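Long-range contacts in ethyl tert-butyl ether degradation EthD protein (Ralstonia eutropha JMP134, PDB 3BF4), which is of unknown function but belongs to the EthD family of ferredoxin-like proteins, to which an oxidoreductase activity is tentatively assigned: residues Val25-Thr30 and Ala106-Ile111; Phe35-Tyr40 and Phe76-Ala81; Asp42-Met47 and Ala99-Asp104; Ala50-Ala55 and Glu88-Ala93. The protein carries 3 engineered substitutions. One frame throughout, in Å; residues are numbered along the deposited sequence.

Contact 1: Val25-Thr30 and Ala106-Ile111. With EDO (1,2-ethanediol), chain C.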
# COMPACT_ATOMS: atom_id res chain seq x y z
N VAL A 25 5.48 -2.85 -3.97
CA VAL A 25 6.53 -3.86 -3.73
C VAL A 25 6.50 -4.03 -2.21
O VAL A 25 6.66 -3.04 -1.48
CB VAL A 25 7.90 -3.45 -4.23
CG1 VAL A 25 8.89 -4.62 -4.05
CG2 VAL A 25 7.82 -3.03 -5.70
N MSE A 26 6.27 -5.25 -1.75
CA MSE A 26 6.03 -5.55 -0.34
C MSE A 26 6.90 -6.72 0.11
O MSE A 26 6.73 -7.83 -0.38
CB MSE A 26 4.55 -5.85 -0.17
CG MSE A 26 3.67 -4.73 -0.73
SE MSE A 26 1.79 -5.12 -0.82
CE MSE A 26 1.83 -6.63 -2.05
N TYR A 27 7.83 -6.45 1.03
CA TYR A 27 8.80 -7.44 1.51
C TYR A 27 8.29 -8.06 2.79
O TYR A 27 8.25 -7.36 3.80
CB TYR A 27 10.16 -6.77 1.75
CG TYR A 27 10.80 -6.23 0.50
CD1 TYR A 27 11.75 -6.98 -0.20
CD2 TYR A 27 10.45 -4.97 -0.00
CE1 TYR A 27 12.35 -6.49 -1.37
CE2 TYR A 27 11.03 -4.47 -1.16
CZ TYR A 27 11.98 -5.23 -1.85
OH TYR A 27 12.56 -4.73 -2.99
N PRO A 28 7.87 -9.35 2.75
CA PRO A 28 7.36 -10.00 3.96
C PRO A 28 8.37 -10.03 5.10
O PRO A 28 9.57 -10.25 4.86
CB PRO A 28 7.07 -11.44 3.50
CG PRO A 28 6.96 -11.37 2.06
CD PRO A 28 7.87 -10.30 1.62
N TYR A 29 7.89 -9.78 6.32
CA TYR A 29 8.71 -9.82 7.52
C TYR A 29 9.05 -11.28 7.80
O TYR A 29 8.15 -12.11 7.85
CB TYR A 29 7.96 -9.22 8.73
CG TYR A 29 8.72 -9.24 10.05
CD1 TYR A 29 9.50 -8.15 10.47
CD2 TYR A 29 8.66 -10.36 10.90
CE1 TYR A 29 10.20 -8.17 11.70
CE2 TYR A 29 9.36 -10.39 12.13
CZ TYR A 29 10.13 -9.29 12.52
OH TYR A 29 10.80 -9.33 13.73
N THR A 30 10.34 -11.56 7.95
CA THR A 30 10.85 -12.90 8.27
C THR A 30 11.82 -12.72 9.45
O THR A 30 12.83 -12.01 9.31
CB THR A 30 11.55 -13.54 7.04
OG1 THR A 30 10.81 -13.28 5.84
CG2 THR A 30 11.72 -15.04 7.26
N ALA A 106 19.74 -7.93 -3.88
CA ALA A 106 20.73 -8.62 -3.02
C ALA A 106 21.64 -7.68 -2.19
O ALA A 106 22.21 -8.11 -1.20
CB ALA A 106 21.61 -9.56 -3.86
N ASN A 107 21.78 -6.42 -2.61
CA ASN A 107 22.58 -5.44 -1.88
C ASN A 107 21.96 -4.93 -0.58
O ASN A 107 22.67 -4.33 0.24
CB ASN A 107 22.93 -4.26 -2.80
CG ASN A 107 23.79 -4.67 -3.99
OD1 ASN A 107 24.69 -5.50 -3.85
ND2 ASN A 107 23.53 -4.10 -5.15
N TYR A 108 20.65 -5.13 -0.39
CA TYR A 108 19.97 -4.74 0.85
C TYR A 108 19.12 -5.82 1.51
O TYR A 108 18.75 -5.65 2.67
CB TYR A 108 19.13 -3.46 0.64
CG TYR A 108 18.03 -3.57 -0.39
CD1 TYR A 108 16.74 -3.97 -0.04
CD2 TYR A 108 18.26 -3.21 -1.72
CE1 TYR A 108 15.70 -4.05 -1.00
CE2 TYR A 108 17.25 -3.27 -2.68
CZ TYR A 108 15.98 -3.71 -2.33
OH TYR A 108 15.00 -3.79 -3.27
N THR A 109 18.80 -6.92 0.81
CA THR A 109 17.97 -7.97 1.39
C THR A 109 17.99 -9.30 0.62
O THR A 109 18.28 -9.33 -0.59
CB THR A 109 16.46 -7.53 1.46
OG1 THR A 109 15.70 -8.46 2.23
CG2 THR A 109 15.82 -7.40 0.04
N ASP A 110 17.71 -10.40 1.31
CA ASP A 110 17.51 -11.73 0.70
C ASP A 110 16.01 -12.11 0.67
O ASP A 110 15.66 -13.23 0.29
CB ASP A 110 18.34 -12.82 1.41
CG ASP A 110 19.83 -12.77 1.07
OD1 ASP A 110 20.20 -12.45 -0.09
OD2 ASP A 110 20.64 -13.07 1.97
N ILE A 111 15.13 -11.16 1.02
CA ILE A 111 13.68 -11.38 1.02
C ILE A 111 13.13 -11.15 -0.40
O ILE A 111 13.38 -10.10 -0.99
CB ILE A 111 12.96 -10.43 2.03
CG1 ILE A 111 13.50 -10.66 3.47
CG2 ILE A 111 11.44 -10.64 1.97
CD1 ILE A 111 12.86 -9.79 4.55
C1 EDO C . 11.59 -1.54 -4.99
O1 EDO C . 11.23 -2.38 -3.88
C2 EDO C . 11.95 -2.32 -6.25
O2 EDO C . 12.46 -3.62 -5.93
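Tyr27 reaches from the end of strand 21-28 into the loop 106-111, and its side chain runs past Ile111 and Thr109 to Tyr108. CB lies against the branch methyl CG2 of Ile111. Further out, CD1 passes 3.6 Å from the backbone O of Ile111, which approaches the rim of the ring roughly in plane, while CE1 is 3.9 Å from CG2 of Thr109. At the tip, OH forms a short hydrogen bond of 2.6 Å with OH of Tyr108, and either hydroxyl could be the donor. The two tyrosine side chains cross at about a right angle, and Tyr27 CZ packs 4.0 Å from Tyr108 CE1, at the edge of the Tyr108 ring. The same Tyr27 OH is hydrogen-bonded to O1 of a 1,2-ethanediol molecule, probably a crystallisation additive, at 2.8 Å.

Beside the ring, Ile111 CG2 is set anti to the backbone N (CG1 at chi1 -59°) and packs 3.6 Å from CD of Pro28; its CD1 lies 3.3 Å from the backbone O of Pro28. Thr109 OG1 accepts from Ile111 N at 3.0 Å, forming an ST turn, while the same OG1 is also hydrogen-bonded to Arg34 O. The contact thus ties a central strand of the ferredoxin-like sheet to the connection between helix 87-103 and strand 114-120, with Phe35 and Tyr40, before and within helix 37-52, meeting the Tyr27 ring edge-to-face.

Contact 2: Phe35-Tyr40 and Phe76-Ala81. With EDO (1,2-ethanediol), chain C.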
# COMPACT_ATOMS: atom_id res chain seq x y z
N PHE A 35 17.38 -6.90 6.12
CA PHE A 35 16.79 -5.81 5.34
C PHE A 35 17.43 -4.47 5.72
O PHE A 35 17.09 -3.89 6.76
CB PHE A 35 15.28 -5.71 5.44
CG PHE A 35 14.68 -4.85 4.35
CD1 PHE A 35 14.62 -3.45 4.47
CD2 PHE A 35 14.22 -5.43 3.17
CE1 PHE A 35 14.09 -2.65 3.44
CE2 PHE A 35 13.68 -4.65 2.14
CZ PHE A 35 13.62 -3.27 2.27
N ASP A 36 18.33 -3.98 4.87
CA ASP A 36 19.03 -2.71 5.07
C ASP A 36 18.09 -1.59 4.61
O ASP A 36 18.03 -1.28 3.43
CB ASP A 36 20.36 -2.72 4.29
CG ASP A 36 21.22 -1.47 4.53
OD1 ASP A 36 20.75 -0.46 5.11
OD2 ASP A 36 22.39 -1.49 4.11
N HIS A 37 17.37 -1.00 5.56
CA HIS A 37 16.41 0.08 5.26
C HIS A 37 17.07 1.35 4.72
O HIS A 37 16.44 2.07 3.94
CB HIS A 37 15.55 0.43 6.48
CG HIS A 37 14.67 -0.68 6.95
ND1 HIS A 37 13.37 -0.83 6.51
CD2 HIS A 37 14.90 -1.68 7.83
CE1 HIS A 37 12.84 -1.89 7.10
NE2 HIS A 37 13.74 -2.42 7.90
N ALA A 38 18.31 1.63 5.14
CA ALA A 38 19.07 2.81 4.69
C ALA A 38 19.43 2.71 3.21
O ALA A 38 19.19 3.64 2.45
CB ALA A 38 20.36 3.02 5.54
N TYR A 39 20.02 1.58 2.80
CA TYR A 39 20.38 1.33 1.39
C TYR A 39 19.12 1.37 0.52
O TYR A 39 19.10 2.00 -0.53
CB TYR A 39 21.08 -0.03 1.23
CG TYR A 39 21.65 -0.27 -0.16
CD1 TYR A 39 20.83 -0.67 -1.24
CD2 TYR A 39 23.02 -0.10 -0.42
CE1 TYR A 39 21.34 -0.89 -2.51
CE2 TYR A 39 23.56 -0.32 -1.71
CZ TYR A 39 22.71 -0.71 -2.75
OH TYR A 39 23.19 -0.93 -4.02
N TYR A 40 18.08 0.69 0.99
CA TYR A 40 16.81 0.63 0.29
C TYR A 40 16.26 2.02 -0.04
O TYR A 40 15.96 2.32 -1.19
CB TYR A 40 15.79 -0.14 1.13
CG TYR A 40 14.47 -0.35 0.45
CD1 TYR A 40 14.40 -0.96 -0.81
CD2 TYR A 40 13.27 0.01 1.08
CE1 TYR A 40 13.18 -1.19 -1.44
CE2 TYR A 40 12.03 -0.22 0.44
CZ TYR A 40 12.00 -0.82 -0.81
OH TYR A 40 10.80 -1.03 -1.44
N PHE A 76 4.76 -7.01 6.57
CA PHE A 76 5.84 -6.59 5.67
C PHE A 76 6.83 -5.70 6.40
O PHE A 76 6.44 -4.71 7.01
CB PHE A 76 5.25 -5.84 4.47
CG PHE A 76 4.23 -6.65 3.72
CD1 PHE A 76 4.63 -7.69 2.89
CD2 PHE A 76 2.87 -6.41 3.90
CE1 PHE A 76 3.69 -8.49 2.21
CE2 PHE A 76 1.91 -7.19 3.22
CZ PHE A 76 2.32 -8.24 2.37
N VAL A 77 8.11 -6.09 6.36
CA VAL A 77 9.20 -5.31 6.98
C VAL A 77 9.36 -3.95 6.28
O VAL A 77 9.60 -2.92 6.94
CB VAL A 77 10.57 -6.09 6.97
CG1 VAL A 77 11.09 -6.35 5.55
CG2 VAL A 77 11.61 -5.35 7.79
N ALA A 78 9.21 -3.95 4.96
CA ALA A 78 9.30 -2.74 4.16
C ALA A 78 8.33 -2.84 2.98
O ALA A 78 8.00 -3.94 2.52
CB ALA A 78 10.71 -2.52 3.70
N MSE A 79 7.82 -1.68 2.55
CA MSE A 79 6.93 -1.58 1.40
C MSE A 79 7.23 -0.28 0.69
O MSE A 79 7.69 0.66 1.30
CB MSE A 79 5.45 -1.56 1.82
CG MSE A 79 4.99 -2.73 2.63
SE MSE A 79 3.14 -2.51 3.21
CE MSE A 79 2.23 -2.47 1.50
N CYS A 80 7.02 -0.27 -0.62
CA CYS A 80 7.08 0.97 -1.42
C CYS A 80 5.94 0.94 -2.40
O CYS A 80 5.29 -0.09 -2.60
CB CYS A 80 8.39 1.13 -2.18
SG CYS A 80 8.55 0.11 -3.66
N ALA A 81 5.70 2.10 -3.02
CA ALA A 81 4.72 2.21 -4.08
C ALA A 81 5.18 3.20 -5.13
O ALA A 81 5.71 4.24 -4.79
CB ALA A 81 3.36 2.60 -3.53
C1 EDO C . 11.59 -1.54 -4.99
O1 EDO C . 11.23 -2.38 -3.88
C2 EDO C . 11.95 -2.32 -6.25
O2 EDO C . 12.46 -3.62 -5.93
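The chain at 35-40 enters helix 37-52, while 76-81 bends sharply at Val77 and continues as a strand of the antiparallel sheet. The nearest CA atoms are those of Phe35 and Val77, 7.8 Å apart, and of His37 and Ala78, 7.7 Å apart. Asp36 is the N-cap: its OD1 accepts from Tyr39 N at 3.2 Å, approached from above the carboxylate plane, and weakly from Ala38 N.

The small methyl of Ala78 receives the Phe35 ring, with CZ only 3.3 Å from CB. With CG anti to the backbone N (chi1 -164°), Phe35 is placed between two other aromatic groups: its CD1 stands over the centre of the His37 ring, and its CZ over the Tyr40 ring, offset toward the rim. His37 meets Val77 twice, bringing NE2 to 3.6 Å from CG2 and presenting CE1 at its ring edge to the backbone O. Farther along the strand, Tyr40 OH lies 3.3 Å from Cys80 CB and makes a 2.8 Å hydrogen bond with O1 of the 1,2-ethanediol.

Helix start and sheet therefore meet through a mostly apolar, aromatic-rich layer, with the His37 imidazole and the Tyr40 hydroxyl as its polar groups; among apolar neighbours, that hydroxyl finds its hydrogen-bonding partner in the diol, probably a crystallisation additive.

Contact 3: Asp42-Met47 and Ala99-Asp104. With EDO (1,2-ethanediol), chain C.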
# COMPACT_ATOMS: atom_id res chain seq x y z
N ASP A 42 17.87 5.31 0.43
CA ASP A 42 18.77 6.32 -0.19
C ASP A 42 19.53 5.85 -1.43
O ASP A 42 20.00 6.71 -2.18
CB ASP A 42 19.71 7.11 0.79
CG ASP A 42 19.69 6.62 2.24
OD1 ASP A 42 18.59 6.54 2.82
OD2 ASP A 42 20.78 6.37 2.83
N ARG A 43 19.63 4.54 -1.68
CA ARG A 43 20.36 4.01 -2.87
C ARG A 43 19.44 3.33 -3.88
O ARG A 43 19.38 3.73 -5.04
CB ARG A 43 21.46 3.02 -2.46
CG ARG A 43 22.50 3.55 -1.46
CD ARG A 43 23.56 4.37 -2.14
NE ARG A 43 24.50 3.52 -2.89
CZ ARG A 43 25.62 2.96 -2.41
NH1 ARG A 43 26.02 3.12 -1.14
NH2 ARG A 43 26.37 2.21 -3.23
N HIS A 44 18.69 2.33 -3.42
CA HIS A 44 17.84 1.56 -4.33
C HIS A 44 16.66 2.35 -4.93
O HIS A 44 16.54 2.41 -6.15
CB HIS A 44 17.36 0.27 -3.67
CG HIS A 44 16.56 -0.61 -4.58
ND1 HIS A 44 17.13 -1.38 -5.57
CD2 HIS A 44 15.23 -0.85 -4.64
CE1 HIS A 44 16.19 -2.05 -6.20
NE2 HIS A 44 15.03 -1.75 -5.65
N MSE A 45 15.81 2.94 -4.08
CA MSE A 45 14.61 3.67 -4.56
C MSE A 45 14.88 4.84 -5.52
O MSE A 45 14.15 4.98 -6.50
CB MSE A 45 13.72 4.12 -3.39
CG MSE A 45 13.08 3.00 -2.56
SE MSE A 45 11.88 1.91 -3.59
CE MSE A 45 10.57 3.28 -4.06
N PRO A 46 15.88 5.70 -5.23
CA PRO A 46 16.24 6.74 -6.18
C PRO A 46 16.75 6.18 -7.52
O PRO A 46 16.48 6.79 -8.57
CB PRO A 46 17.35 7.51 -5.43
CG PRO A 46 17.02 7.26 -4.00
CD PRO A 46 16.68 5.83 -4.00
N MSE A 47 17.46 5.05 -7.49
CA MSE A 47 17.88 4.36 -8.71
C MSE A 47 16.67 3.84 -9.49
O MSE A 47 16.60 4.03 -10.70
CB MSE A 47 18.91 3.25 -8.43
CG MSE A 47 19.40 2.49 -9.67
SE MSE A 47 18.21 1.04 -10.28
CE MSE A 47 18.21 -0.04 -8.64
N ALA A 99 16.12 -5.99 -15.20
CA ALA A 99 17.28 -6.85 -14.91
C ALA A 99 18.19 -6.15 -13.89
O ALA A 99 18.50 -6.73 -12.84
CB ALA A 99 18.04 -7.21 -16.16
N GLU A 100 18.54 -4.90 -14.17
CA GLU A 100 19.33 -4.08 -13.25
C GLU A 100 18.62 -3.90 -11.90
O GLU A 100 19.24 -4.06 -10.86
CB GLU A 100 19.61 -2.71 -13.84
CG GLU A 100 20.49 -1.86 -12.92
CD GLU A 100 20.76 -0.49 -13.44
OE1 GLU A 100 20.15 -0.08 -14.45
OE2 GLU A 100 21.61 0.18 -12.81
N ILE A 101 17.34 -3.54 -11.93
CA ILE A 101 16.56 -3.31 -10.71
C ILE A 101 16.59 -4.56 -9.81
O ILE A 101 16.97 -4.46 -8.65
CB ILE A 101 15.12 -2.85 -11.01
CG1 ILE A 101 15.14 -1.42 -11.58
CG2 ILE A 101 14.25 -2.87 -9.75
CD1 ILE A 101 13.87 -1.01 -12.28
N LEU A 102 16.24 -5.71 -10.38
CA LEU A 102 16.25 -7.00 -9.67
C LEU A 102 17.64 -7.40 -9.17
O LEU A 102 17.77 -7.94 -8.08
CB LEU A 102 15.67 -8.12 -10.53
CG LEU A 102 14.18 -8.02 -10.86
CD1 LEU A 102 13.83 -9.07 -11.92
CD2 LEU A 102 13.29 -8.16 -9.60
N GLY A 103 18.67 -7.10 -9.96
CA GLY A 103 20.06 -7.40 -9.59
C GLY A 103 20.57 -6.65 -8.37
O GLY A 103 21.52 -7.11 -7.74
N ASP A 104 19.95 -5.51 -8.04
CA ASP A 104 20.31 -4.69 -6.88
C ASP A 104 19.64 -5.13 -5.56
O ASP A 104 20.10 -4.71 -4.49
CB ASP A 104 19.94 -3.21 -7.17
CG ASP A 104 20.51 -2.23 -6.14
OD1 ASP A 104 21.71 -2.31 -5.84
OD2 ASP A 104 19.76 -1.37 -5.64
C1 EDO C . 11.59 -1.54 -4.99
O1 EDO C . 11.23 -2.38 -3.88
C2 EDO C . 11.95 -2.32 -6.25
O2 EDO C . 12.46 -3.62 -5.93
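His44, Tyr39 and Asn107 all bond to the carboxylate of Asp104, and a short bond comes from His44, whose ND1 donates to OD2 at 2.6 Å. This His-carboxylate hydrogen bond joins helix 37-52 to the C-terminal end region of helix 87-103, the two helices that cover one face of the ferredoxin-like sheet; their local axes run nearly antiparallel, at 164° and 10.9 Å apart. The bond is nearly straight, at 163° about the hydrogen. It uses the anti lone pair of OD2, the one away from the other oxygen, and OD2 lies almost in the imidazole plane, with ring and carboxylate only 21° apart. Both groups are carried into place by first torsions that set CG anti to the backbone N. OD1, meanwhile, accepts from Tyr39 OH and Asn107 ND2, so both oxygens are engaged and the carboxylate is held against rotation. Such a partner would be expected to fix the orientation of the ring.

At the edge of the imidazole, CE1 lies 3.5 Å from the backbone O of Ile101, and NE2 takes a weak hydrogen bond from O2 of the 1,2-ethanediol. One turn on, the chain of the selenomethionine Met47 bends so that SE and CE rest on Ile101 and Asp104. Its SE comes within 4.1 Å of Ile101 CG1, and its methyl CE is 3.6 Å from Asp104 OD2.

Contact 4: Ala50-Ala55 and Glu88-Ala93. Engineered in segment 88-93: Tyr91 (natural residue Gln).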
# COMPACT_ATOMS: atom_id res chain seq x y z
N ALA A 50 14.85 6.76 -11.06
CA ALA A 50 15.65 7.26 -12.21
C ALA A 50 15.37 6.43 -13.47
O ALA A 50 15.18 7.00 -14.55
CB ALA A 50 17.15 7.23 -11.89
N ARG A 51 15.29 5.11 -13.31
CA ARG A 51 15.02 4.19 -14.43
C ARG A 51 13.58 4.24 -14.91
O ARG A 51 13.34 3.99 -16.08
CB ARG A 51 15.40 2.74 -14.07
CG ARG A 51 16.85 2.51 -13.69
CD ARG A 51 17.85 2.82 -14.79
NE ARG A 51 19.21 2.67 -14.28
CZ ARG A 51 19.86 3.57 -13.55
NH1 ARG A 51 19.36 4.77 -13.24
NH2 ARG A 51 21.09 3.27 -13.13
N LEU A 52 12.63 4.49 -14.01
CA LEU A 52 11.22 4.67 -14.40
C LEU A 52 11.02 5.99 -15.15
O LEU A 52 10.17 6.05 -16.04
CB LEU A 52 10.27 4.59 -13.19
CG LEU A 52 10.10 3.21 -12.54
CD1 LEU A 52 9.28 3.31 -11.24
CD2 LEU A 52 9.47 2.20 -13.50
N GLY A 53 11.80 7.02 -14.79
CA GLY A 53 11.71 8.34 -15.41
C GLY A 53 10.31 8.92 -15.28
O GLY A 53 9.71 8.89 -14.19
N SER A 54 9.77 9.40 -16.40
CA SER A 54 8.44 10.01 -16.48
C SER A 54 7.28 9.01 -16.33
O SER A 54 6.14 9.43 -16.12
CB SER A 54 8.28 10.78 -17.79
OG SER A 54 8.44 9.89 -18.89
N ALA A 55 7.57 7.71 -16.46
CA ALA A 55 6.59 6.65 -16.24
C ALA A 55 6.03 6.61 -14.80
O ALA A 55 4.95 6.09 -14.59
CB ALA A 55 7.19 5.30 -16.59
N GLU A 88 1.27 0.53 -19.07
CA GLU A 88 2.09 0.19 -20.25
C GLU A 88 3.47 0.85 -20.19
O GLU A 88 4.48 0.21 -20.49
CB GLU A 88 1.36 0.49 -21.57
CG GLU A 88 0.19 -0.49 -21.89
CD GLU A 88 -1.02 -0.41 -20.92
OE1 GLU A 88 -1.31 0.70 -20.38
OE2 GLU A 88 -1.67 -1.46 -20.68
N ASN A 89 3.51 2.12 -19.77
CA ASN A 89 4.77 2.83 -19.58
C ASN A 89 5.62 2.23 -18.46
O ASN A 89 6.85 2.13 -18.63
CB ASN A 89 4.57 4.34 -19.38
CG ASN A 89 4.34 5.07 -20.69
OD1 ASN A 89 5.05 4.85 -21.66
ND2 ASN A 89 3.37 5.96 -20.70
N PHE A 90 4.98 1.84 -17.36
CA PHE A 90 5.68 1.16 -16.27
C PHE A 90 6.36 -0.13 -16.77
O PHE A 90 7.55 -0.32 -16.52
CB PHE A 90 4.77 0.84 -15.08
CG PHE A 90 5.40 -0.09 -14.07
CD1 PHE A 90 6.33 0.38 -13.15
CD2 PHE A 90 5.08 -1.46 -14.06
CE1 PHE A 90 6.93 -0.47 -12.23
CE2 PHE A 90 5.68 -2.32 -13.14
CZ PHE A 90 6.60 -1.83 -12.23
N TYR A 91 5.61 -0.97 -17.49
CA TYR A 91 6.14 -2.23 -18.01
C TYR A 91 7.25 -2.03 -19.03
O TYR A 91 8.19 -2.82 -19.03
CB TYR A 91 5.06 -3.13 -18.61
CG TYR A 91 4.01 -3.60 -17.63
CD1 TYR A 91 4.35 -4.34 -16.48
CD2 TYR A 91 2.65 -3.37 -17.88
CE1 TYR A 91 3.36 -4.78 -15.58
CE2 TYR A 91 1.66 -3.81 -17.00
CZ TYR A 91 2.01 -4.51 -15.86
OH TYR A 91 1.00 -4.94 -15.03
N ALA A 92 7.14 -1.00 -19.87
CA ALA A 92 8.20 -0.68 -20.83
C ALA A 92 9.50 -0.41 -20.09
O ALA A 92 10.53 -0.96 -20.45
CB ALA A 92 7.83 0.49 -21.74
N ALA A 93 9.44 0.39 -19.03
CA ALA A 93 10.60 0.66 -18.15
C ALA A 93 11.16 -0.63 -17.52
O ALA A 93 12.38 -0.79 -17.43
CB ALA A 93 10.26 1.67 -17.04
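The end of helix 37-52 and the early turns of helix 87-103 form one end of the helical layer, where Leu52 and Ala55 meet Ala93, Phe90 and Asn89. The CD2 methyl of Leu52 touches two residues of the partner helix at once, lying 3.6 Å from CD1 of Phe90 and 3.7 Å from CB of Ala93. The leucine and the phenylalanine cross obliquely, Leu52 CD2 approaching both CD1 and CE1 of the ring. Phe90 has CG anti to the backbone N (chi1 169°), and its side chain also touches Ile117 of strand 114-120.

In the ferredoxin-like fold both helices pack on the same face of the antiparallel sheet, and here the first of them gives way, after Gly53, to a short 3-10 segment at 54-55 that lies beside the second. Gly53 leaves helical geometry with a positive phi of 58°, and Ala55 N then bonds to Leu52 O at 3.1 Å. The turn brings Ala55 in close: its CB lies 3.8 Å from the backbone O of Asn89 and 3.9 Å from CB of the same residue. CA atoms approach to 5.4 Å at Ala55 and Asn89. On the other flank, the backbone O of Arg51 lies 4.0 Å from CB of Ala93, while the Arg51 side chain leads away to a salt bridge with Glu100.

Contacts 1, 2 and 3 cluster around one 1,2-ethanediol molecule, whereas contact 4 lies away from it, its centre about 22 Å from that of contact 1. Contact 1 is buried and joins a sheet strand to a loop; the other three are partly buried. Contact 2 sets the start of helix 37-52 on the adjacent strand; contacts 3 and 4 hold the same two helices together at different points. Polar bonds cross contacts 1 and 3, while contact 2 and the Leu-Phe and alanine packing of contact 4 have no hydrogen bond between their segments. Tyr39, from contact 2, reaches Asp104 of contact 3, and the Arg51-Glu100 salt bridge connects contacts 3 and 4.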